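Dihydrodipicolinate synthase (Rhodopseudomonas palustris, PDB 3DZ1) probably catalyses the condensation of pyruvate with aspartate semialdehyde to 4-hydroxy-tetrahydrodipicolinate, an early step of lysine biosynthesis. Local coordinates at residues T18-D23 with V264-L269; G24-V29 with A279-G284; V41-V46 with M225-V230; K231-K234 with L240-N243. All coordinates share one frame; numbering follows the deposited sequence.

Contact 1 of 4, residues T18-D23 with V264-L269; sequences TPFHDD and VRKYVL
K266 reaches out from its helix to T18 O, and K266 NZ donates to that carbonyl oxygen at 2.9 Å. The C=O...NZ angle is 151°, and NZ is tilted 28° from the carbonyl plane instead of lying in it. The torsions of K266 account for the reach: CG is anti to the carbonyl carbon (chi1 -75°), and the chain beyond runs extended, so the charge is carried to the loop at nearly full length. A lysine suits this place because its long, slim aliphatic shaft can cross from the helix to the loop and end in a group with several N-H bonds. Residues 18-23 belong to the loop that follows the first strand of the TIM barrel and leads to helix 28-40, whereas residues 264-269 lie on helix 260-271, beyond the last barrel strand. Water 1 joins the two segments by accepting from both F20 N, at 2.9 Å, and K266 NZ, at 3.2 Å. The F20 ring, flat and non-polar, can lie against the ammonium, its CD2 3.4 Å from K266 NZ, which approaches obliquely. T18 O sits over one face of the F20 ring, 3.3 Å above the plane and displaced toward the rim. This buried ammonium also forms a salt bridge with E54 and donates to A279 O, partners that would probably stabilise its charge, while T18 OG1 turns to G53 O.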
loop_
_atom_site.group_PDB
_atom_site.type_symbol
_atom_site.label_atom_id
_atom_site.label_comp_id
_atom_site.label_asym_id
_atom_site.label_seq_id
_atom_site.Cartn_x
_atom_site.Cartn_y
_atom_site.Cartn_z
ATOM N N THR A 18 27.255 5.955 4.645
ATOM C CA THR A 18 28.229 6.482 3.701
ATOM C C THR A 18 28.564 7.876 4.218
ATOM O O THR A 18 27.698 8.748 4.258
ATOM C CB THR A 18 27.649 6.567 2.273
ATOM O OG1 THR A 18 27.407 5.243 1.785
ATOM C CG2 THR A 18 28.621 7.273 1.332
ATOM N N PRO A 19 29.816 8.093 4.655
ATOM C CA PRO A 19 30.260 9.388 5.182
ATOM C C PRO A 19 30.294 10.490 4.128
ATOM O O PRO A 19 30.908 10.324 3.078
ATOM C CB PRO A 19 31.665 9.087 5.718
ATOM C CG PRO A 19 31.640 7.618 5.985
ATOM C CD PRO A 19 30.885 7.090 4.797
ATOM N N PHE A 20 29.636 11.609 4.419
ATOM C CA PHE A 20 29.605 12.755 3.511
ATOM C C PHE A 20 30.058 14.017 4.236
ATOM O O PHE A 20 29.952 14.122 5.459
ATOM C CB PHE A 20 28.185 13.045 3.009
ATOM C CG PHE A 20 27.585 11.963 2.168
ATOM C CD1 PHE A 20 28.169 11.588 0.964
ATOM C CD2 PHE A 20 26.399 11.350 2.560
ATOM C CE1 PHE A 20 27.576 10.620 0.159
ATOM C CE2 PHE A 20 25.801 10.383 1.763
ATOM C CZ PHE A 20 26.389 10.018 0.560
ATOM N N HIS A 21 30.562 14.974 3.469
ATOM C CA HIS A 21 30.934 16.258 4.030
ATOM C C HIS A 21 29.676 17.086 3.769
ATOM O O HIS A 21 28.727 16.592 3.161
ATOM C CB HIS A 21 32.146 16.846 3.304
ATOM C CG HIS A 21 33.436 16.165 3.640
ATOM N ND1 HIS A 21 33.926 16.093 4.927
ATOM C CD2 HIS A 21 34.344 15.533 2.857
ATOM C CE1 HIS A 21 35.079 15.447 4.923
ATOM N NE2 HIS A 21 35.355 15.098 3.679
ATOM N N ASP A 22 29.657 18.333 4.213
ATOM C CA ASP A 22 28.480 19.176 4.031
ATOM C C ASP A 22 28.100 19.456 2.573
ATOM O O ASP A 22 26.917 19.595 2.250
ATOM C CB ASP A 22 28.691 20.476 4.797
ATOM C CG ASP A 22 29.048 20.227 6.253
ATOM O OD1 ASP A 22 28.142 19.874 7.040
ATOM O OD2 ASP A 22 30.240 20.367 6.602
ATOM N N ASP A 23 29.092 19.528 1.692
ATOM C CA ASP A 23 28.826 19.778 0.279
ATOM C C ASP A 23 28.249 18.524 -0.383
ATOM O O ASP A 23 27.857 18.546 -1.554
ATOM C CB ASP A 23 30.113 20.201 -0.435
ATOM C CG ASP A 23 31.267 19.253 -0.166
ATOM O OD1 ASP A 23 31.048 18.027 -0.212
ATOM O OD2 ASP A 23 32.396 19.728 0.084
ATOM N N VAL A 264 20.203 10.396 13.642
ATOM C CA VAL A 264 20.669 10.056 14.980
ATOM C C VAL A 264 22.013 9.342 14.895
ATOM O O VAL A 264 22.948 9.679 15.622
ATOM C CB VAL A 264 19.655 9.157 15.725
ATOM C CG1 VAL A 264 20.239 8.699 17.060
ATOM C CG2 VAL A 264 18.360 9.926 15.963
ATOM N N ARG A 265 22.102 8.362 13.998
ATOM C CA ARG A 265 23.333 7.593 13.800
ATOM C C ARG A 265 24.518 8.478 13.454
ATOM O O ARG A 265 25.566 8.411 14.093
ATOM C CB ARG A 265 23.181 6.594 12.651
ATOM C CG ARG A 265 22.253 5.431 12.902
ATOM C CD ARG A 265 22.167 4.567 11.648
ATOM N NE ARG A 265 21.250 3.445 11.805
ATOM C CZ ARG A 265 19.945 3.565 12.027
ATOM N NH1 ARG A 265 19.392 4.762 12.121
ATOM N NH2 ARG A 265 19.190 2.484 12.154
ATOM N N LYS A 266 24.360 9.284 12.411
ATOM C CA LYS A 266 25.440 10.154 11.973
ATOM C C LYS A 266 25.824 11.201 13.009
ATOM O O LYS A 266 26.998 11.550 13.136
ATOM C CB LYS A 266 25.076 10.805 10.637
ATOM C CG LYS A 266 25.193 9.826 9.463
ATOM C CD LYS A 266 25.142 10.537 8.120
ATOM C CE LYS A 266 25.671 9.640 7.013
ATOM N NZ LYS A 266 25.760 10.358 5.713
ATOM N N TYR A 267 24.840 11.693 13.755
ATOM C CA TYR A 267 25.105 12.676 14.798
ATOM C C TYR A 267 26.012 12.050 15.863
ATOM O O TYR A 267 27.010 12.640 16.271
ATOM C CB TYR A 267 23.790 13.129 15.440
ATOM C CG TYR A 267 23.968 13.959 16.693
ATOM C CD1 TYR A 267 24.508 15.243 16.635
ATOM C CD2 TYR A 267 23.615 13.452 17.944
ATOM C CE1 TYR A 267 24.693 16.003 17.794
ATOM C CE2 TYR A 267 23.795 14.200 19.108
ATOM C CZ TYR A 267 24.336 15.473 19.025
ATOM O OH TYR A 267 24.525 16.210 20.169
ATOM N N VAL A 268 25.667 10.847 16.308
ATOM C CA VAL A 268 26.455 10.168 17.333
ATOM C C VAL A 268 27.832 9.718 16.836
ATOM O O VAL A 268 28.833 9.880 17.536
ATOM C CB VAL A 268 25.697 8.941 17.894
ATOM C CG1 VAL A 268 26.565 8.212 18.908
ATOM C CG2 VAL A 268 24.395 9.391 18.554
ATOM N N LEU A 269 27.886 9.163 15.631
ATOM C CA LEU A 269 29.159 8.703 15.084
ATOM C C LEU A 269 30.133 9.870 14.933
ATOM O O LEU A 269 31.347 9.689 15.019
ATOM C CB LEU A 269 28.942 8.014 13.733
ATOM C CG LEU A 269 28.202 6.675 13.808
ATOM C CD1 LEU A 269 27.874 6.179 12.406
ATOM C CD2 LEU A 269 29.063 5.660 14.549
HETATM O O HOH W 1 28.202 11.939 6.956
#

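Contact 2 of 4, residues G24-V29 with A279-G284; sequences GKIDDV and AQRKPG
The β-α loop that enters helix 28-40 of the TIM barrel meets the chain segment before the final helix here, where R281 holds the backbone carbonyl of G24. The grip is side-on: R281 NE lies 2.7 Å and R281 NH2 2.9 Å from G24 O, so two N-H groups converge on one oxygen. The NE bond is the straighter, with an N-H...O angle of 149° against 135° for NH2. G24 O lies at the guanidinium edge, in its plane; NE sits in the carbonyl plane, whereas NH2 is tilted from it. R281 suits the task because its chain, extended from CG to NE, presents this flat edge to the loop. NH2 also forms a salt bridge with E62, a second hold that is likely to limit rotation of the group. Beside it, I26 CG1 packs obliquely 4.2 Å from R281 NH2. G24 has a positive phi (93°), where a side chain would press on the preceding carbonyl, so glycine fits the turn. Replacing this arginine by an alanine removes both donors and would probably leave G24 O without these bonds and E62 without its charged mate. Farther along, D27 is the N-cap of helix 28-40, and P283 packs on F88 of the second subunit. Such a two-nitrogen arginine grip on one carbonyl here ties a β-α loop of the (β/α)8 barrel to the C-terminal region.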
loop_
_atom_site.group_PDB
_atom_site.type_symbol
_atom_site.label_atom_id
_atom_site.label_comp_id
_atom_site.label_asym_id
_atom_site.label_seq_id
_atom_site.Cartn_x
_atom_site.Cartn_y
_atom_site.Cartn_z
ATOM N N GLY A 24 28.200 17.430 0.374
ATOM C CA GLY A 24 27.661 16.190 -0.155
ATOM C C GLY A 24 28.683 15.251 -0.767
ATOM O O GLY A 24 28.330 14.162 -1.225
ATOM N N LYS A 25 29.951 15.654 -0.784
ATOM C CA LYS A 25 30.986 14.800 -1.354
ATOM C C LYS A 25 31.359 13.699 -0.375
ATOM O O LYS A 25 31.359 13.902 0.845
ATOM C CB LYS A 25 32.239 15.607 -1.713
ATOM C CG LYS A 25 33.039 16.039 -0.515
ATOM C CD LYS A 25 34.118 17.018 -0.893
ATOM C CE LYS A 25 34.771 17.552 0.357
ATOM N NZ LYS A 25 35.801 18.562 0.058
ATOM N N ILE A 26 31.675 12.534 -0.924
ATOM C CA ILE A 26 32.053 11.380 -0.122
ATOM C C ILE A 26 33.302 11.672 0.708
ATOM O O ILE A 26 34.294 12.199 0.197
ATOM C CB ILE A 26 32.300 10.164 -1.033
ATOM C CG1 ILE A 26 31.042 9.890 -1.866
ATOM C CG2 ILE A 26 32.672 8.949 -0.199
ATOM C CD1 ILE A 26 31.234 8.875 -2.964
ATOM N N ASP A 27 33.242 11.333 1.993
ATOM C CA ASP A 27 34.350 11.555 2.914
ATOM C C ASP A 27 35.120 10.245 3.090
ATOM O O ASP A 27 34.792 9.444 3.961
ATOM C CB ASP A 27 33.792 12.040 4.258
ATOM C CG ASP A 27 34.863 12.223 5.320
ATOM O OD1 ASP A 27 36.052 11.954 5.045
ATOM O OD2 ASP A 27 34.503 12.636 6.444
ATOM N N ASP A 28 36.147 10.040 2.265
ATOM C CA ASP A 28 36.953 8.818 2.304
ATOM C C ASP A 28 37.758 8.607 3.579
ATOM O O ASP A 28 37.981 7.469 4.000
ATOM C CB ASP A 28 37.894 8.769 1.099
ATOM C CG ASP A 28 37.158 8.528 -0.202
ATOM O OD1 ASP A 28 36.402 7.538 -0.281
ATOM O OD2 ASP A 28 37.335 9.325 -1.145
ATOM N N VAL A 29 38.206 9.700 4.184
ATOM C CA VAL A 29 38.972 9.619 5.417
ATOM C C VAL A 29 38.112 8.955 6.492
ATOM O O VAL A 29 38.590 8.114 7.255
ATOM C CB VAL A 29 39.388 11.026 5.897
ATOM C CG1 VAL A 29 40.203 10.924 7.169
ATOM C CG2 VAL A 29 40.187 11.728 4.808
ATOM N N ALA A 279 26.602 15.061 7.945
ATOM C CA ALA A 279 25.816 15.350 6.751
ATOM C C ALA A 279 25.290 14.143 5.973
ATOM O O ALA A 279 25.921 13.083 5.919
ATOM C CB ALA A 279 26.631 16.240 5.813
ATOM N N GLN A 280 24.112 14.331 5.386
ATOM C CA GLN A 280 23.465 13.331 4.542
ATOM C C GLN A 280 23.212 14.072 3.238
ATOM O O GLN A 280 23.295 15.300 3.194
ATOM C CB GLN A 280 22.105 12.914 5.096
ATOM C CG GLN A 280 22.067 12.540 6.551
ATOM C CD GLN A 280 20.646 12.359 7.042
ATOM O OE1 GLN A 280 20.381 12.429 8.238
ATOM N NE2 GLN A 280 19.723 12.119 6.115
ATOM N N ARG A 281 22.905 13.338 2.177
ATOM C CA ARG A 281 22.601 13.973 0.905
ATOM C C ARG A 281 21.087 14.139 0.840
ATOM O O ARG A 281 20.355 13.436 1.535
ATOM C CB ARG A 281 23.073 13.102 -0.258
ATOM C CG ARG A 281 24.567 13.125 -0.488
ATOM C CD ARG A 281 24.899 12.479 -1.819
ATOM N NE ARG A 281 26.299 12.650 -2.179
ATOM C CZ ARG A 281 26.831 12.214 -3.315
ATOM N NH1 ARG A 281 26.074 11.581 -4.198
ATOM N NH2 ARG A 281 28.117 12.412 -3.566
ATOM N N LYS A 282 20.615 15.075 0.023
ATOM C CA LYS A 282 19.178 15.292 -0.113
ATOM C C LYS A 282 18.582 14.091 -0.846
ATOM O O LYS A 282 19.201 13.553 -1.759
ATOM C CB LYS A 282 18.899 16.560 -0.923
ATOM C CG LYS A 282 19.434 17.846 -0.316
ATOM C CD LYS A 282 19.014 19.047 -1.157
ATOM C CE LYS A 282 19.610 20.343 -0.630
ATOM N NZ LYS A 282 21.098 20.348 -0.727
ATOM N N PRO A 283 17.376 13.653 -0.454
ATOM C CA PRO A 283 16.566 14.217 0.628
ATOM C C PRO A 283 16.994 13.674 1.994
ATOM O O PRO A 283 17.286 12.488 2.135
ATOM C CB PRO A 283 15.156 13.790 0.246
ATOM C CG PRO A 283 15.391 12.426 -0.326
ATOM C CD PRO A 283 16.612 12.637 -1.203
ATOM N N GLY A 284 17.032 14.552 2.992
ATOM C CA GLY A 284 17.425 14.143 4.332
ATOM C C GLY A 284 17.542 15.347 5.243
ATOM O O GLY A 284 18.139 16.360 4.870
#

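Contact 3 of 4, residues V41-V46 with M225-V230; sequences VGCEGV and MLVDVV
V227 packs against the turn of V41, G42 and C43 that leads from helix 28-40 into strand 45-48 of the TIM barrel. The turn is a Schellman motif: G42, with phi at 96°, is its C-prime residue, and C43 N reaches back to Y38 O. Glycine suits the position for two reasons, since a CB would be jammed against the carbonyl of V41 and would also stand tight against V227 CG1.

Across the contact the meetings are van der Waals ones. Both methyl groups of V227 straddle one backbone oxygen, with V227 CG2 3.6 Å and V227 CG1 3.7 Å from V41 O. The side-chain torsion of V227 that places CG1 anti to the backbone N (chi1 164°) leaves CG2 beside that N, and V227 CG2 also lies 4.2 Å from G42 C. A branched residue is apt here, for its two methyls lie against the turn's backbone and need no polar partner.

Apolar packing continues inward, where V227 touches T12 and C43 touches A14, both on strand 11-15. The C43 side chain lies about 10 Å from that of M217, a predicted pyruvate-binding residue. The apolar side-chain pair across the segments is C43 SG with V227 CG2, 4.4 Å apart.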
loop_
_atom_site.group_PDB
_atom_site.type_symbol
_atom_site.label_atom_id
_atom_site.label_comp_id
_atom_site.label_asym_id
_atom_site.label_seq_id
_atom_site.Cartn_x
_atom_site.Cartn_y
_atom_site.Cartn_z
ATOM N N VAL A 41 36.796 -2.893 17.460
ATOM C CA VAL A 41 35.846 -3.298 18.494
ATOM C C VAL A 41 35.303 -4.727 18.405
ATOM O O VAL A 41 34.394 -5.093 19.152
ATOM C CB VAL A 41 34.654 -2.307 18.571
ATOM C CG1 VAL A 41 35.176 -0.900 18.814
ATOM C CG2 VAL A 41 33.821 -2.370 17.298
ATOM N N GLY A 42 35.846 -5.531 17.495
ATOM C CA GLY A 42 35.405 -6.914 17.396
ATOM C C GLY A 42 34.340 -7.288 16.378
ATOM O O GLY A 42 33.800 -8.395 16.443
ATOM N N CYS A 43 34.020 -6.392 15.449
ATOM C CA CYS A 43 33.022 -6.703 14.425
ATOM C C CYS A 43 33.594 -7.752 13.471
ATOM O O CYS A 43 34.776 -7.703 13.131
ATOM C CB CYS A 43 32.648 -5.444 13.637
ATOM S SG CYS A 43 31.638 -4.252 14.549
ATOM N N GLU A 44 32.759 -8.700 13.048
ATOM C CA GLU A 44 33.197 -9.748 12.136
ATOM C C GLU A 44 33.046 -9.314 10.683
ATOM O O GLU A 44 33.683 -9.869 9.784
ATOM C CB GLU A 44 32.391 -11.033 12.369
ATOM C CG GLU A 44 32.723 -12.148 11.380
ATOM C CD GLU A 44 32.316 -13.527 11.872
ATOM O OE1 GLU A 44 32.722 -13.893 13.003
ATOM O OE2 GLU A 44 31.601 -14.250 11.131
ATOM N N GLY A 45 32.203 -8.317 10.451
ATOM C CA GLY A 45 32.000 -7.860 9.092
ATOM C C GLY A 45 31.354 -6.500 9.002
ATOM O O GLY A 45 30.995 -5.895 10.016
ATOM N N VAL A 46 31.211 -6.020 7.772
ATOM C CA VAL A 46 30.615 -4.719 7.522
ATOM C C VAL A 46 29.726 -4.813 6.290
ATOM O O VAL A 46 30.099 -5.437 5.298
ATOM C CB VAL A 46 31.710 -3.645 7.269
ATOM C CG1 VAL A 46 31.080 -2.257 7.172
ATOM C CG2 VAL A 46 32.750 -3.681 8.386
HETATM N N MSE A 225 29.157 -2.084 21.595
HETATM C CA MSE A 225 28.434 -2.616 22.742
HETATM C C MSE A 225 27.541 -3.798 22.368
HETATM O O MSE A 225 27.305 -4.679 23.190
HETATM C CB MSE A 225 27.613 -1.515 23.415
HETATM C CG MSE A 225 28.469 -0.422 24.050
HETATM SE SE MSE A 225 29.732 -1.081 25.392
HETATM C CE MSE A 225 31.309 -1.217 24.290
ATOM N N LEU A 226 27.036 -3.828 21.139
ATOM C CA LEU A 226 26.215 -4.960 20.733
ATOM C C LEU A 226 27.122 -6.182 20.555
ATOM O O LEU A 226 26.666 -7.325 20.653
ATOM C CB LEU A 226 25.446 -4.651 19.444
ATOM C CG LEU A 226 24.395 -3.540 19.565
ATOM C CD1 LEU A 226 23.517 -3.540 18.318
ATOM C CD2 LEU A 226 23.533 -3.755 20.808
ATOM N N VAL A 227 28.410 -5.939 20.306
ATOM C CA VAL A 227 29.375 -7.030 20.170
ATOM C C VAL A 227 29.340 -7.796 21.496
ATOM O O VAL A 227 29.332 -9.034 21.522
ATOM C CB VAL A 227 30.821 -6.497 19.930
ATOM C CG1 VAL A 227 31.839 -7.603 20.196
ATOM C CG2 VAL A 227 30.972 -6.000 18.497
ATOM N N ASP A 228 29.308 -7.046 22.599
ATOM C CA ASP A 228 29.260 -7.647 23.930
ATOM C C ASP A 228 27.914 -8.311 24.193
ATOM O O ASP A 228 27.856 -9.365 24.824
ATOM C CB ASP A 228 29.539 -6.597 25.014
ATOM C CG ASP A 228 30.975 -6.095 24.988
ATOM O OD1 ASP A 228 31.885 -6.919 24.757
ATOM O OD2 ASP A 228 31.197 -4.885 25.210
ATOM N N VAL A 229 26.829 -7.695 23.729
ATOM C CA VAL A 229 25.510 -8.291 23.924
ATOM C C VAL A 229 25.485 -9.658 23.236
ATOM O O VAL A 229 24.985 -10.638 23.793
ATOM C CB VAL A 229 24.382 -7.416 23.327
ATOM C CG1 VAL A 229 23.070 -8.191 23.325
ATOM C CG2 VAL A 229 24.234 -6.139 24.133
ATOM N N VAL A 230 26.031 -9.721 22.026
ATOM C CA VAL A 230 26.076 -10.974 21.272
ATOM C C VAL A 230 26.964 -11.988 22.003
ATOM O O VAL A 230 26.615 -13.167 22.133
ATOM C CB VAL A 230 26.615 -10.735 19.835
ATOM C CG1 VAL A 230 26.822 -12.059 19.112
ATOM C CG2 VAL A 230 25.631 -9.866 19.053
#

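Contact 4 of 4, residues K231-K234 with L240-N243; sequences KLSK and LAHN
S233 OG, which rests 3.7 Å from A241 CB, turns back to its own helix and donates to V229 O one turn earlier. That internal bond lets a small polar residue sit at a helix interface, its hydroxyl occupied while it presents a short, slim surface to the alanine. The rest of the contact is apolar and centred on L232. L232 CB lies 3.8 Å from A241 CB, where the backbones come close, the CA atoms of L232 and A241 being 5.1 Å apart; alanine suits such a close approach, since its side chain is a single methyl. The leucine's CG is anti to the carbonyl carbon (chi1 -71°), which sends the branched end on to L240. There L232 CD2 packs on L240 CB at 4.0 Å, and L232 CD1 lies 3.7 Å from L240 O. The two leucine side chains cross at about a right angle. With an alanine here in place of this first leucine both terminal methyls would be gone, which would probably open a gap beside L240 and leave its side chain freer to turn. Helix 223-234 thus meets the start of helix 238-255, with S233 also touching M209 on helix 205-211, while H242 and N243 of the second helix face Y297 and R301 of the third subunit.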
loop_
_atom_site.group_PDB
_atom_site.type_symbol
_atom_site.label_atom_id
_atom_site.label_comp_id
_atom_site.label_asym_id
_atom_site.label_seq_id
_atom_site.Cartn_x
_atom_site.Cartn_y
_atom_site.Cartn_z
ATOM N N LYS A 231 28.109 -11.527 22.489
ATOM C CA LYS A 231 29.022 -12.403 23.210
ATOM C C LYS A 231 28.402 -12.944 24.492
ATOM O O LYS A 231 28.468 -14.146 24.765
ATOM C CB LYS A 231 30.316 -11.662 23.546
ATOM C CG LYS A 231 31.206 -11.400 22.345
ATOM C CD LYS A 231 32.490 -10.709 22.767
ATOM C CE LYS A 231 33.480 -10.612 21.617
ATOM N NZ LYS A 231 34.729 -9.932 22.054
ATOM N N LEU A 232 27.803 -12.059 25.283
ATOM C CA LEU A 232 27.177 -12.472 26.531
ATOM C C LEU A 232 26.043 -13.447 26.271
ATOM O O LEU A 232 25.857 -14.408 27.022
ATOM C CB LEU A 232 26.649 -11.255 27.295
ATOM C CG LEU A 232 27.709 -10.335 27.906
ATOM C CD1 LEU A 232 27.060 -9.034 28.374
ATOM C CD2 LEU A 232 28.403 -11.055 29.067
ATOM N N SER A 233 25.288 -13.204 25.202
ATOM C CA SER A 233 24.170 -14.070 24.859
ATOM C C SER A 233 24.660 -15.473 24.507
ATOM O O SER A 233 24.096 -16.468 24.970
ATOM C CB SER A 233 23.384 -13.484 23.686
ATOM O OG SER A 233 22.876 -12.199 24.007
ATOM N N LYS A 234 25.708 -15.548 23.690
ATOM C CA LYS A 234 26.272 -16.835 23.288
ATOM C C LYS A 234 26.859 -17.575 24.489
ATOM O O LYS A 234 26.911 -18.811 24.509
ATOM C CB LYS A 234 27.360 -16.633 22.225
ATOM C CG LYS A 234 26.836 -16.236 20.849
ATOM C CD LYS A 234 27.990 -15.943 19.893
ATOM C CE LYS A 234 27.502 -15.659 18.481
ATOM N NZ LYS A 234 26.897 -16.858 17.849
ATOM N N LEU A 240 23.325 -10.824 32.388
ATOM C CA LEU A 240 24.320 -9.849 31.954
ATOM C C LEU A 240 23.981 -9.323 30.566
ATOM O O LEU A 240 24.079 -8.122 30.304
ATOM C CB LEU A 240 25.721 -10.471 31.938
ATOM C CG LEU A 240 26.270 -10.910 33.298
ATOM C CD1 LEU A 240 27.692 -11.426 33.135
ATOM C CD2 LEU A 240 26.243 -9.739 34.259
ATOM N N ALA A 241 23.588 -10.230 29.681
ATOM C CA ALA A 241 23.231 -9.860 28.320
ATOM C C ALA A 241 22.054 -8.890 28.329
ATOM O O ALA A 241 22.105 -7.840 27.689
ATOM C CB ALA A 241 22.882 -11.104 27.511
ATOM N N HIS A 242 20.994 -9.242 29.047
ATOM C CA HIS A 242 19.819 -8.375 29.124
ATOM C C HIS A 242 20.073 -7.067 29.874
ATOM O O HIS A 242 19.445 -6.050 29.582
ATOM C CB HIS A 242 18.650 -9.130 29.758
ATOM C CG HIS A 242 17.956 -10.055 28.811
ATOM N ND1 HIS A 242 16.843 -9.680 28.089
ATOM C CD2 HIS A 242 18.249 -11.320 28.425
ATOM C CE1 HIS A 242 16.481 -10.675 27.299
ATOM N NE2 HIS A 242 17.317 -11.681 27.484
ATOM N N ASN A 243 20.984 -7.078 30.843
ATOM C CA ASN A 243 21.267 -5.843 31.564
ATOM C C ASN A 243 21.904 -4.828 30.622
ATOM O O ASN A 243 21.530 -3.652 30.609
ATOM C CB ASN A 243 22.203 -6.094 32.749
ATOM C CG ASN A 243 21.513 -6.798 33.900
ATOM O OD1 ASN A 243 20.282 -6.881 33.952
ATOM N ND2 ASN A 243 22.306 -7.300 34.841
#

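In the fold
Contacts 1 and 2 form one neighbourhood, their centres about 7 Å apart, with segments that alternate along the chain: the loop from strand 11-15 to helix 28-40 is tied first to helix 260-271 and then to the segment before helix 289-301. Contact 3 is nested inside both chain loops, about 21 Å from contact 1 between centres; it sets the turn that follows helix 28-40 against helix 223-234. That helix continues into contact 4, about 12 Å away centre to centre and next in series. The centres of contacts 2 and 4, about 35 Å apart, are the most distant. The four contacts thus tie both ends of helix 28-40 to later helices and the C-terminal region of the barrel.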